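Alpha-glucosidase (Pseudoalteromonas sp. K8, PDB 5HQA) hydrolyses alpha-glucosides as a calcium-binding glycoside hydrolase of family 97, activated by chloride, and is here caught with the inhibitor acarbose. Local coordinates at residues Gly319-Phe323 and Tyr389-Gly393; Gly325-Thr331 and Asn365-Gln369; Tyr192-Val196 and Ala207-Pro211. All blocks are in the same frame, centred on the assembly; numbering follows the deposited sequence. Where two conformers were deposited one is given.

In the fold
Interactions 1 and 2 both lie in the catalytic barrel, on the same side of the chain's centre, their centres about 14 Å apart, and they touch: Tyr389 OH packs on Tyr366 CE2 at 3.8 Å, and Trp321 O lies 4.1 Å from Phe328 CZ. Interaction 1 lines the acarbose pocket itself. Interaction 2 stands behind it, with the Phe328 side chain about 7 Å from the inhibitor unit AC1. Interaction 3 belongs to the N-terminal domain, its centre 24 Å from that of interaction 1 and 28 Å from that of interaction 2, without touching either. A short path still connects it to the barrel: His410 bonds Tyr389 O of interaction 1, while the adjacent Asp411 bonds Thr210 of interaction 3.

Interaction 1 (Gly319-Phe323 and Tyr389-Gly393); sequences GDWFF and YVADG. With AC1 (4,6-dideoxy-4-{[(1S,4R,5S,6S)-4,5,6-trihydroxy-3-(hydroxymethyl)cyclohex-2-en-1-yl]amino}-alpha-D-glucopyranose), chain B.
Phe322 and Val390 bring the two backbones to 7.0 Å between their CA atoms, the 3-10 turn 321-323 facing a loop without regular structure. A water bridges the chains, hydrogen-bonded to Phe322 O at 2.7 Å and to Val390 O at 2.8 Å. Val390 points its side chain at the turn and splits its two methyls between protein and inhibitor. Phe322 was modelled in two conformers, and its side-chain contacts here are those of one of them. Val390 CG1, anti to the backbone N (chi1 174°), lies 3.6 Å from Phe322 CD2, while CG2 reaches AC1 C7B at 3.5 Å. Both segments follow strands of the TIM-barrel sheet, 307-310 and 384-388, and so belong to the loops at the C-terminal ends of the strands, where this fold places its active site. Next to Val390, Trp321 presents the edge of its indole: CZ3 is 3.9 Å from Val390 CB, and CZ2 is 3.8 Å from AC1 C6, which lies in the ring plane. The inhibitor thus meets a rim of indole and valine methyl on this side, and the polar grip comes from Glu311, Glu358, His436 and other residues. In the same conformer Phe322 CZ is 3.9 Å from Asp392 OD1, with ring and carboxylate planes 61° apart. The backbone behind Val390 is tied to the metal site, since Tyr389 N bonds Glu437, a calcium ligand.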
ATOM      1  N   GLY A 319      22.058   3.204  22.043  1.00 25.15           N
ATOM      2  CA  GLY A 319      21.334   2.588  23.132  1.00 25.38           C
ATOM      3  C   GLY A 319      20.241   1.686  22.616  1.00 30.65           C
ATOM      4  O   GLY A 319      20.509   0.728  21.884  1.00 35.18           O
ATOM      5  N   ASP A 320      18.998   1.992  22.969  1.00 28.53           N
ATOM      6  CA  ASP A 320      17.837   1.258  22.479  1.00 27.51           C
ATOM      7  C   ASP A 320      16.992   2.259  21.694  1.00 24.90           C
ATOM      8  O   ASP A 320      16.205   3.008  22.282  1.00 24.90           O
ATOM      9  CB  ASP A 320      17.064   0.630  23.635  1.00 34.43           C
ATOM     10  CG  ASP A 320      16.068  -0.418  23.171  1.00 49.74           C
ATOM     11  OD1 ASP A 320      15.707  -0.413  21.970  1.00 51.46           O
ATOM     12  OD2 ASP A 320      15.642  -1.245  24.010  1.00 56.57           O
ATOM     13  N   TRP A 321      17.161   2.285  20.367  1.00 20.68           N
ATOM     14  CA  TRP A 321      16.577   3.368  19.580  1.00 19.37           C
ATOM     15  C   TRP A 321      15.052   3.365  19.624  1.00 19.87           C
ATOM     16  O   TRP A 321      14.445   4.416  19.402  1.00 20.53           O
ATOM     17  CB  TRP A 321      17.073   3.308  18.128  1.00 17.66           C
ATOM     18  CG  TRP A 321      16.672   2.066  17.381  1.00 18.78           C
ATOM     19  CD1 TRP A 321      17.419   0.932  17.222  1.00 20.31           C
ATOM     20  CD2 TRP A 321      15.436   1.831  16.692  1.00 18.92           C
ATOM     21  NE1 TRP A 321      16.726   0.011  16.475  1.00 18.99           N
ATOM     22  CE2 TRP A 321      15.507   0.537  16.138  1.00 20.48           C
ATOM     23  CE3 TRP A 321      14.280   2.592  16.481  1.00 19.06           C
ATOM     24  CZ2 TRP A 321      14.464  -0.017  15.396  1.00 21.47           C
ATOM     25  CZ3 TRP A 321      13.246   2.039  15.741  1.00 18.81           C
ATOM     26  CH2 TRP A 321      13.343   0.748  15.209  1.00 19.85           C
ATOM     27  N   PHE A 322      14.421   2.215  19.915  0.50 19.32           N
ATOM     28  CA  PHE A 322      12.963   2.165  20.054  0.50 19.50           C
ATOM     29  C   PHE A 322      12.468   3.167  21.091  0.50 18.55           C
ATOM     30  O   PHE A 322      11.326   3.635  21.005  0.50 18.21           O
ATOM     31  CB  PHE A 322      12.515   0.737  20.422  0.50 19.74           C
ATOM     32  CG  PHE A 322      11.004   0.560  20.588  0.50 18.64           C
ATOM     33  CD1 PHE A 322      10.390   0.759  21.823  0.50 20.10           C
ATOM     34  CD2 PHE A 322      10.211   0.148  19.523  0.50 15.46           C
ATOM     35  CE1 PHE A 322       9.017   0.585  21.981  0.50 19.79           C
ATOM     36  CE2 PHE A 322       8.829  -0.023  19.678  0.50 10.63           C
ATOM     37  CZ  PHE A 322       8.239   0.195  20.901  0.50 10.80           C
ATOM     38  N   PHE A 323      13.312   3.523  22.060  1.00 18.68           N
ATOM     39  CA  PHE A 323      12.937   4.431  23.141  1.00 19.53           C
ATOM     40  C   PHE A 323      13.502   5.835  22.979  1.00 19.81           C
ATOM     41  O   PHE A 323      13.366   6.646  23.896  1.00 20.31           O
ATOM     42  CB  PHE A 323      13.381   3.858  24.493  1.00 25.64           C
ATOM     43  CG  PHE A 323      12.753   2.536  24.809  1.00 31.73           C
ATOM     44  CD1 PHE A 323      11.431   2.466  25.210  1.00 36.86           C
ATOM     45  CD2 PHE A 323      13.467   1.361  24.660  1.00 32.48           C
ATOM     46  CE1 PHE A 323      10.836   1.246  25.477  1.00 37.55           C
ATOM     47  CE2 PHE A 323      12.879   0.140  24.926  1.00 34.09           C
ATOM     48  CZ  PHE A 323      11.562   0.084  25.334  1.00 35.89           C
ATOM     49  N   TYR A 389       7.755   5.578  11.903  1.00 10.66           N
ATOM     50  CA  TYR A 389       6.956   5.937  13.072  1.00 10.79           C
ATOM     51  C   TYR A 389       6.853   4.732  14.011  1.00 12.16           C
ATOM     52  O   TYR A 389       5.770   4.284  14.379  1.00 13.20           O
ATOM     53  CB  TYR A 389       5.576   6.441  12.636  1.00  9.85           C
ATOM     54  CG  TYR A 389       5.662   7.674  11.748  1.00 12.69           C
ATOM     55  CD1 TYR A 389       5.930   7.560  10.387  1.00 10.56           C
ATOM     56  CD2 TYR A 389       5.496   8.950  12.278  1.00 11.58           C
ATOM     57  CE1 TYR A 389       6.042   8.683   9.577  1.00 13.20           C
ATOM     58  CE2 TYR A 389       5.598  10.088  11.470  1.00 12.19           C
ATOM     59  CZ  TYR A 389       5.868   9.941  10.120  1.00 14.61           C
ATOM     60  OH  TYR A 389       5.964  11.054   9.304  1.00 14.23           O
ATOM     61  N   VAL A 390       7.999   4.188  14.422  1.00 11.17           N
ATOM     62  CA  VAL A 390       7.990   2.936  15.183  1.00 11.38           C
ATOM     63  C   VAL A 390       7.493   3.207  16.604  1.00 13.84           C
ATOM     64  O   VAL A 390       8.157   3.878  17.397  1.00 12.40           O
ATOM     65  CB  VAL A 390       9.370   2.269  15.194  1.00 13.76           C
ATOM     66  CG1 VAL A 390       9.352   1.048  16.120  1.00 13.37           C
ATOM     67  CG2 VAL A 390       9.740   1.841  13.789  1.00 12.63           C
ATOM     68  N   ALA A 391       6.317   2.674  16.923  1.00 13.19           N
ATOM     69  CA  ALA A 391       5.725   2.677  18.254  1.00 12.67           C
ATOM     70  C   ALA A 391       4.546   1.716  18.209  1.00 11.34           C
ATOM     71  O   ALA A 391       3.965   1.487  17.143  1.00 10.51           O
ATOM     72  CB  ALA A 391       5.260   4.080  18.680  1.00 11.04           C
ATOM     73  N   ASP A 392       4.201   1.156  19.365  1.00 11.29           N
ATOM     74  CA  ASP A 392       3.066   0.243  19.413  1.00 10.17           C
ATOM     75  C   ASP A 392       1.778   0.964  19.029  1.00 11.90           C
ATOM     76  O   ASP A 392       1.681   2.196  19.088  1.00 13.34           O
ATOM     77  CB  ASP A 392       2.911  -0.355  20.808  1.00 11.74           C
ATOM     78  CG  ASP A 392       3.965  -1.405  21.122  1.00 20.48           C
ATOM     79  OD1 ASP A 392       4.873  -1.646  20.279  1.00 18.77           O
ATOM     80  OD2 ASP A 392       3.881  -1.982  22.231  1.00 18.10           O
ATOM     81  N   GLY A 393       0.781   0.172  18.632  1.00 10.19           N
ATOM     82  CA  GLY A 393      -0.549   0.696  18.350  1.00  9.52           C
ATOM     83  C   GLY A 393      -1.040   1.634  19.442  1.00 11.26           C
ATOM     84  O   GLY A 393      -0.926   1.324  20.632  1.00 11.72           O
TER
HETATM   85  C1  AC1 B   3       9.522  -2.984  15.251  1.00 28.84           C
HETATM   86  O2  AC1 B   3       7.235  -3.139  14.558  1.00 22.59           O
HETATM   87  C2  AC1 B   3       8.461  -2.430  14.312  1.00 22.81           C
HETATM   88  C4A AC1 B   3      13.568   0.325   9.421  1.00 15.05           C
HETATM   89  C3  AC1 B   3       8.883  -2.539  12.870  1.00 17.22           C
HETATM   90  O3  AC1 B   3       7.830  -2.076  12.005  1.00 15.78           O
HETATM   91  C4  AC1 B   3      10.161  -1.775  12.653  1.00 15.63           C
HETATM   92  N4A AC1 B   3      10.502  -1.581  11.208  1.00 14.18           N
HETATM   93  C5  AC1 B   3      11.160  -2.671  13.368  1.00 23.06           C
HETATM   94  O5  AC1 B   3      10.901  -2.567  14.830  1.00 25.95           O
HETATM   95  C6  AC1 B   3      12.598  -2.342  13.113  1.00 22.42           C
HETATM   96  C1B AC1 B   3      10.862  -0.168  10.826  1.00 19.62           C
HETATM   97  C2B AC1 B   3      11.133  -0.075   9.182  1.00 19.86           C
HETATM   98  O2B AC1 B   3      10.024  -0.691   8.528  1.00 13.05           O
HETATM   99  C3B AC1 B   3      12.377  -0.628   8.835  1.00 18.63           C
HETATM  100  O3B AC1 B   3      12.574  -0.735   7.403  1.00 17.17           O
HETATM  101  O4  AC1 B   3      14.828  -0.279   9.200  1.00 14.28           O
HETATM  102  C5B AC1 B   3      13.417   0.619  10.827  1.00 14.41           C
HETATM  103  C7B AC1 B   3      11.972   0.375  11.534  1.00 14.01           C
HETATM  104  C6B AC1 B   3      14.363   1.672  11.428  1.00 15.74           C
HETATM  105  O6B AC1 B   3      13.950   2.923  10.973  1.00 22.24           O
HETATM  106  O   HOH W   1       8.819   3.391  20.023  1.00 18.41           O

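Interaction 2 (Gly325-Thr331 and Asn365-Gln369); sequences GDVFSFT and NYRKQ
Gln369 carries most of the polar contact between helix 363-379 and the loop 325-331, two parts of the catalytic TIM barrel; this loop follows strand 307-310. Starting at CB, the side chain passes 4.1 Å from Phe330 CD2. With CG anti to the carbonyl carbon (chi1 -55°) and the chain extended beyond it, the amide is carried across the Phe330 side chain at about a right angle to reach the loop backbone. CD comes within 3.7 Å of Phe330 CD2. At the tip the amide uses both its ends: NE2 donates to Phe328 O at 3.0 Å, in the carbonyl plane, and OE1 accepts from Phe330 N at 2.8 Å, the N-H arriving from above the plane of the amide C=O. NE2 also bonds Asn365 O within the helix, from above that carbonyl's plane. The side chain thereby bonds to the peptide backbone on both sides of Ser329, which fixes the rotation of the amide.

Phe328 O has a second donor one helical turn earlier, Asn365 ND2, nearly straight at 171° and on a carbonyl lone pair. Beside the amides, Tyr366 turns an edge to one face of Phe330, CD1 lying over the ring centre; the centroids are 4.8 Å apart and the planes at 50°. The hydroxyl of Tyr366 leaves the contact to bond His357. In the loop, Ser329 OG accepts from Thr331 N in an ST turn, and also bonds Gln332 N. A water donates to Gln369 OE1 at 2.7 Å and lies 2.6 Å from Thr331 OG1.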
ATOM      1  N   GLY A 325      12.743   8.319  20.766  1.00 19.41           N
ATOM      2  CA  GLY A 325      11.980   9.268  19.967  1.00 17.07           C
ATOM      3  C   GLY A 325      12.159  10.716  20.390  1.00 18.39           C
ATOM      4  O   GLY A 325      12.098  11.620  19.553  1.00 19.57           O
ATOM      5  N   ASP A 326      12.403  10.958  21.683  1.00 19.31           N
ATOM      6  CA  ASP A 326      12.571  12.326  22.164  1.00 19.30           C
ATOM      7  C   ASP A 326      13.889  12.953  21.729  1.00 21.83           C
ATOM      8  O   ASP A 326      13.988  14.184  21.708  1.00 22.38           O
ATOM      9  CB  ASP A 326      12.512  12.391  23.696  1.00 20.55           C
ATOM     10  CG  ASP A 326      11.157  12.007  24.266  1.00 29.21           C
ATOM     11  OD1 ASP A 326      10.197  11.727  23.501  1.00 27.65           O
ATOM     12  OD2 ASP A 326      11.054  11.995  25.510  1.00 31.37           O
ATOM     13  N   VAL A 327      14.912  12.156  21.420  1.00 21.67           N
ATOM     14  CA  VAL A 327      16.270  12.686  21.293  1.00 22.28           C
ATOM     15  C   VAL A 327      16.830  12.627  19.881  1.00 21.96           C
ATOM     16  O   VAL A 327      17.940  13.135  19.663  1.00 22.31           O
ATOM     17  CB  VAL A 327      17.243  11.985  22.262  1.00 25.30           C
ATOM     18  CG1 VAL A 327      16.815  12.242  23.695  1.00 27.05           C
ATOM     19  CG2 VAL A 327      17.318  10.493  21.968  1.00 22.04           C
ATOM     20  N   PHE A 328      16.125  12.021  18.925  1.00 20.32           N
ATOM     21  CA  PHE A 328      16.590  12.032  17.541  1.00 19.09           C
ATOM     22  C   PHE A 328      16.805  13.462  17.061  1.00 19.39           C
ATOM     23  O   PHE A 328      15.946  14.330  17.251  1.00 19.62           O
ATOM     24  CB  PHE A 328      15.571  11.344  16.630  1.00 17.49           C
ATOM     25  CG  PHE A 328      15.656   9.852  16.631  1.00 17.90           C
ATOM     26  CD1 PHE A 328      16.861   9.211  16.381  1.00 19.72           C
ATOM     27  CD2 PHE A 328      14.526   9.087  16.870  1.00 18.58           C
ATOM     28  CE1 PHE A 328      16.940   7.822  16.368  1.00 22.40           C
ATOM     29  CE2 PHE A 328      14.590   7.701  16.864  1.00 20.49           C
ATOM     30  CZ  PHE A 328      15.801   7.064  16.615  1.00 21.02           C
ATOM     31  N   SER A 329      17.957  13.707  16.445  1.00 17.68           N
ATOM     32  CA  SER A 329      18.177  14.909  15.654  1.00 18.71           C
ATOM     33  C   SER A 329      17.963  14.572  14.187  1.00 19.88           C
ATOM     34  O   SER A 329      18.403  13.519  13.711  1.00 19.96           O
ATOM     35  CB  SER A 329      19.592  15.460  15.854  1.00 19.49           C
ATOM     36  OG  SER A 329      19.864  16.515  14.941  1.00 20.15           O
ATOM     37  N   PHE A 330      17.282  15.457  13.468  1.00 16.21           N
ATOM     38  CA  PHE A 330      17.080  15.253  12.042  1.00 15.92           C
ATOM     39  C   PHE A 330      17.932  16.190  11.205  1.00 18.26           C
ATOM     40  O   PHE A 330      17.729  16.288   9.991  1.00 20.88           O
ATOM     41  CB  PHE A 330      15.593  15.375  11.713  1.00 15.37           C
ATOM     42  CG  PHE A 330      14.756  14.364  12.456  1.00 16.81           C
ATOM     43  CD1 PHE A 330      14.700  13.045  12.024  1.00 16.61           C
ATOM     44  CD2 PHE A 330      14.081  14.715  13.617  1.00 16.22           C
ATOM     45  CE1 PHE A 330      13.961  12.102  12.715  1.00 15.88           C
ATOM     46  CE2 PHE A 330      13.329  13.772  14.315  1.00 16.49           C
ATOM     47  CZ  PHE A 330      13.272  12.464  13.863  1.00 16.41           C
ATOM     48  N   THR A 331      18.911  16.846  11.821  1.00 18.12           N
ATOM     49  CA  THR A 331      19.882  17.656  11.099  1.00 20.27           C
ATOM     50  C   THR A 331      21.326  17.313  11.415  1.00 23.72           C
ATOM     51  O   THR A 331      22.202  17.669  10.619  1.00 24.90           O
ATOM     52  CB  THR A 331      19.680  19.151  11.397  1.00 21.37           C
ATOM     53  OG1 THR A 331      19.667  19.349  12.818  1.00 22.57           O
ATOM     54  CG2 THR A 331      18.378  19.657  10.803  1.00 21.30           C
ATOM     55  N   ASN A 365       8.704  15.936  18.186  1.00 17.23           N
ATOM     56  CA  ASN A 365      10.138  16.139  18.015  1.00 16.36           C
ATOM     57  C   ASN A 365      10.514  16.190  16.541  1.00 19.02           C
ATOM     58  O   ASN A 365      11.414  16.942  16.148  1.00 19.02           O
ATOM     59  CB  ASN A 365      10.913  15.029  18.727  1.00 16.55           C
ATOM     60  CG  ASN A 365      12.414  15.161  18.543  1.00 20.24           C
ATOM     61  OD1 ASN A 365      13.006  16.173  18.909  1.00 22.69           O
ATOM     62  ND2 ASN A 365      13.041  14.132  17.978  1.00 19.21           N
ATOM     63  N   TYR A 366       9.846  15.390  15.710  1.00 16.97           N
ATOM     64  CA  TYR A 366      10.089  15.454  14.270  1.00 16.37           C
ATOM     65  C   TYR A 366       9.533  16.746  13.686  1.00 16.61           C
ATOM     66  O   TYR A 366      10.215  17.442  12.926  1.00 19.33           O
ATOM     67  CB  TYR A 366       9.454  14.242  13.590  1.00 15.62           C
ATOM     68  CG  TYR A 366       9.708  14.104  12.099  1.00 16.11           C
ATOM     69  CD1 TYR A 366      10.881  14.568  11.510  1.00 15.94           C
ATOM     70  CD2 TYR A 366       8.766  13.484  11.282  1.00 16.88           C
ATOM     71  CE1 TYR A 366      11.108  14.419  10.136  1.00 14.23           C
ATOM     72  CE2 TYR A 366       8.982  13.326   9.922  1.00 15.72           C
ATOM     73  CZ  TYR A 366      10.149  13.791   9.358  1.00 16.30           C
ATOM     74  OH  TYR A 366      10.334  13.632   8.005  1.00 16.70           O
ATOM     75  N   ARG A 367       8.292  17.083  14.043  1.00 15.70           N
ATOM     76  CA  ARG A 367       7.640  18.261  13.480  1.00 16.64           C
ATOM     77  C   ARG A 367       8.454  19.525  13.738  1.00 19.99           C
ATOM     78  O   ARG A 367       8.592  20.378  12.849  1.00 18.29           O
ATOM     79  CB  ARG A 367       6.230  18.390  14.061  1.00 19.60           C
ATOM     80  CG  ARG A 367       5.586  19.749  13.866  1.00 27.51           C
ATOM     81  CD  ARG A 367       5.024  19.905  12.474  1.00 34.87           C
ATOM     82  NE  ARG A 367       3.751  19.211  12.327  1.00 38.86           N
ATOM     83  CZ  ARG A 367       2.632  19.763  11.871  1.00 29.58           C
ATOM     84  NH1 ARG A 367       2.607  21.030  11.497  1.00 25.70           N
ATOM     85  NH2 ARG A 367       1.538  19.032  11.770  1.00 29.04           N
ATOM     86  N   LYS A 368       9.023  19.660  14.939  1.00 19.51           N
ATOM     87  CA  LYS A 368       9.747  20.887  15.238  1.00 22.73           C
ATOM     88  C   LYS A 368      11.031  21.006  14.433  1.00 22.40           C
ATOM     89  O   LYS A 368      11.489  22.127  14.196  1.00 22.86           O
ATOM     90  CB  LYS A 368      10.033  20.998  16.740  1.00 28.08           C
ATOM     91  CG  LYS A 368      11.185  20.172  17.260  1.00 39.69           C
ATOM     92  CD  LYS A 368      11.176  20.145  18.798  1.00 48.17           C
ATOM     93  CE  LYS A 368      12.236  19.188  19.367  1.00 46.98           C
ATOM     94  NZ  LYS A 368      11.789  18.489  20.621  1.00 43.19           N
ATOM     95  N   GLN A 369      11.598  19.890  13.974  1.00 20.58           N
ATOM     96  CA  GLN A 369      12.838  19.908  13.200  1.00 21.12           C
ATOM     97  C   GLN A 369      12.609  19.734  11.706  1.00 19.14           C
ATOM     98  O   GLN A 369      13.569  19.794  10.931  1.00 20.29           O
ATOM     99  CB  GLN A 369      13.784  18.805  13.678  1.00 19.55           C
ATOM    100  CG  GLN A 369      14.111  18.825  15.146  1.00 20.41           C
ATOM    101  CD  GLN A 369      15.048  17.696  15.509  1.00 22.83           C
ATOM    102  OE1 GLN A 369      16.156  17.594  14.967  1.00 21.15           O
ATOM    103  NE2 GLN A 369      14.605  16.822  16.411  1.00 20.65           N
TER
HETATM  104  O   HOH W   2      12.128  16.117  22.377  1.00 27.80           O
HETATM  105  O   HOH W   3      17.498  19.753  14.129  1.00 27.65           O

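Interaction 3 (Tyr192-Val196 and Ala207-Pro211); sequences YAAMV and ADLTP
Val196 and Asp208 lie side by side and point the same way, as cross-strand neighbours do, in the beta hairpin of strands 195-199 and 204-209, part of the N-terminal domain of this family. They form an antiparallel hydrogen-bonded pair, Val196 N bonding Asp208 O and Asp208 N bonding Val196 O. Val196 CG1 is 4.1 Å from Asp208 CB. Beyond CB the carboxylate looks elsewhere, to a salt bridge with Arg148 and a bond from Asn198. On the other face of the sheet are Met195 and Leu209, a non-hydrogen-bonded pair. Met195, with CG anti to the backbone N (chi1 179°), extends alongside the neighbouring strand, and its SD rests 3.9 Å from Ala207 CB. Leu209 leans instead toward the chain preceding Met195: its side chain and that of Tyr192 cross obliquely, CD1 lying 3.7 Å from Tyr192 CE2. The Tyr192 hydroxyl is held by Glu128 of strand 122-134. Thr210 slants across Val196, OG1 4.0 Å from CG2, with that hydroxyl engaged by Asp411 and Arg148. Past the paired strands, Ala194 O still accepts from Thr210 N at 3.0 Å and takes a CA-H contact from Leu209. Ala193 CB sits only 3.1 Å from Thr210 O.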
ATOM      1  N   TYR A 192      -9.681  13.298   8.468  1.00 12.70           N
ATOM      2  CA  TYR A 192     -10.706  12.411   8.990  1.00 12.38           C
ATOM      3  C   TYR A 192      -9.993  11.233   9.632  1.00 12.44           C
ATOM      4  O   TYR A 192      -8.793  11.029   9.428  1.00 11.48           O
ATOM      5  CB  TYR A 192     -11.646  11.963   7.870  1.00 10.91           C
ATOM      6  CG  TYR A 192     -13.048  11.537   8.274  1.00 12.16           C
ATOM      7  CD1 TYR A 192     -14.074  12.477   8.406  1.00 11.97           C
ATOM      8  CD2 TYR A 192     -13.360  10.186   8.461  1.00 12.44           C
ATOM      9  CE1 TYR A 192     -15.367  12.084   8.743  1.00 11.61           C
ATOM     10  CE2 TYR A 192     -14.655   9.782   8.793  1.00 12.21           C
ATOM     11  CZ  TYR A 192     -15.647  10.739   8.933  1.00 11.57           C
ATOM     12  OH  TYR A 192     -16.923  10.342   9.254  1.00 12.34           O
ATOM     13  N   ALA A 193     -10.735  10.477  10.431  1.00 11.09           N
ATOM     14  CA  ALA A 193     -10.194   9.303  11.106  1.00 12.09           C
ATOM     15  C   ALA A 193     -10.334   8.077  10.212  1.00 12.74           C
ATOM     16  O   ALA A 193     -11.344   7.915   9.522  1.00 11.97           O
ATOM     17  CB  ALA A 193     -10.922   9.067  12.433  1.00 10.72           C
ATOM     18  N   ALA A 194      -9.325   7.203  10.235  1.00 10.61           N
ATOM     19  CA  ALA A 194      -9.407   5.983   9.441  1.00  9.82           C
ATOM     20  C   ALA A 194     -10.558   5.107   9.916  1.00 12.71           C
ATOM     21  O   ALA A 194     -10.904   5.077  11.099  1.00 12.51           O
ATOM     22  CB  ALA A 194      -8.105   5.180   9.513  1.00  8.87           C
ATOM     23  N   MET A 195     -11.141   4.374   8.972  1.00 10.13           N
ATOM     24  CA  MET A 195     -12.206   3.424   9.255  1.00  9.69           C
ATOM     25  C   MET A 195     -11.612   2.040   9.503  1.00 14.30           C
ATOM     26  O   MET A 195     -10.863   1.514   8.674  1.00 13.69           O
ATOM     27  CB  MET A 195     -13.194   3.383   8.092  1.00 11.31           C
ATOM     28  CG  MET A 195     -14.333   2.399   8.271  1.00 14.19           C
ATOM     29  SD  MET A 195     -15.441   2.446   6.830  1.00 16.94           S
ATOM     30  CE  MET A 195     -14.418   1.703   5.542  1.00 16.10           C
ATOM     31  N   VAL A 196     -11.944   1.469  10.645  1.00 10.31           N
ATOM     32  CA  VAL A 196     -11.771   0.060  10.956  1.00  9.83           C
ATOM     33  C   VAL A 196     -13.152  -0.578  10.851  1.00 12.39           C
ATOM     34  O   VAL A 196     -14.164   0.111  10.998  1.00 13.00           O
ATOM     35  CB  VAL A 196     -11.162  -0.030  12.374  1.00 13.66           C
ATOM     36  CG1 VAL A 196     -11.555  -1.280  13.098  1.00 12.35           C
ATOM     37  CG2 VAL A 196      -9.643   0.205  12.315  1.00 11.05           C
ATOM     38  N   ALA A 207     -18.722   0.769  10.525  1.00 10.54           N
ATOM     39  CA  ALA A 207     -17.579   1.675  10.562  1.00 11.22           C
ATOM     40  C   ALA A 207     -17.197   1.969  12.006  1.00 13.60           C
ATOM     41  O   ALA A 207     -18.052   2.286  12.842  1.00 13.97           O
ATOM     42  CB  ALA A 207     -17.901   2.980   9.826  1.00 12.13           C
ATOM     43  N   ASP A 208     -15.908   1.843  12.300  1.00 11.28           N
ATOM     44  CA  ASP A 208     -15.367   2.064  13.638  1.00 11.40           C
ATOM     45  C   ASP A 208     -14.203   3.036  13.453  1.00 11.24           C
ATOM     46  O   ASP A 208     -13.112   2.630  13.047  1.00 11.52           O
ATOM     47  CB  ASP A 208     -14.937   0.730  14.252  1.00 13.14           C
ATOM     48  CG  ASP A 208     -14.510   0.850  15.705  1.00 19.15           C
ATOM     49  OD1 ASP A 208     -13.881   1.869  16.072  1.00 17.93           O
ATOM     50  OD2 ASP A 208     -14.785  -0.097  16.483  1.00 22.01           O
ATOM     51  N   LEU A 209     -14.442   4.323  13.696  1.00 10.55           N
ATOM     52  CA  LEU A 209     -13.456   5.351  13.378  1.00 11.09           C
ATOM     53  C   LEU A 209     -12.380   5.398  14.454  1.00 11.89           C
ATOM     54  O   LEU A 209     -12.687   5.421  15.645  1.00 12.50           O
ATOM     55  CB  LEU A 209     -14.130   6.717  13.250  1.00  9.50           C
ATOM     56  CG  LEU A 209     -15.175   6.818  12.136  1.00  9.60           C
ATOM     57  CD1 LEU A 209     -15.674   8.245  12.030  1.00 11.13           C
ATOM     58  CD2 LEU A 209     -14.594   6.359  10.790  1.00  9.36           C
ATOM     59  N   THR A 210     -11.124   5.431  14.039  1.00 10.04           N
ATOM     60  CA  THR A 210     -10.034   5.440  15.010  1.00 10.17           C
ATOM     61  C   THR A 210      -9.984   6.783  15.727  1.00  9.76           C
ATOM     62  O   THR A 210      -9.858   7.821  15.069  1.00 11.37           O
ATOM     63  CB  THR A 210      -8.718   5.148  14.304  1.00 11.05           C
ATOM     64  OG1 THR A 210      -8.800   3.855  13.695  1.00 10.76           O
ATOM     65  CG2 THR A 210      -7.584   5.158  15.308  1.00 10.48           C
ATOM     66  N   PRO A 211     -10.077   6.817  17.050  1.00  9.97           N
ATOM     67  CA  PRO A 211     -10.347   8.073  17.753  1.00 10.57           C
ATOM     68  C   PRO A 211      -9.088   8.825  18.173  1.00 13.65           C
ATOM     69  O   PRO A 211      -7.975   8.292  18.184  1.00 13.76           O
ATOM     70  CB  PRO A 211     -11.102   7.596  18.996  1.00 11.73           C
ATOM     71  CG  PRO A 211     -10.445   6.286  19.301  1.00 13.66           C
ATOM     72  CD  PRO A 211     -10.202   5.652  17.942  1.00 13.37           C
TER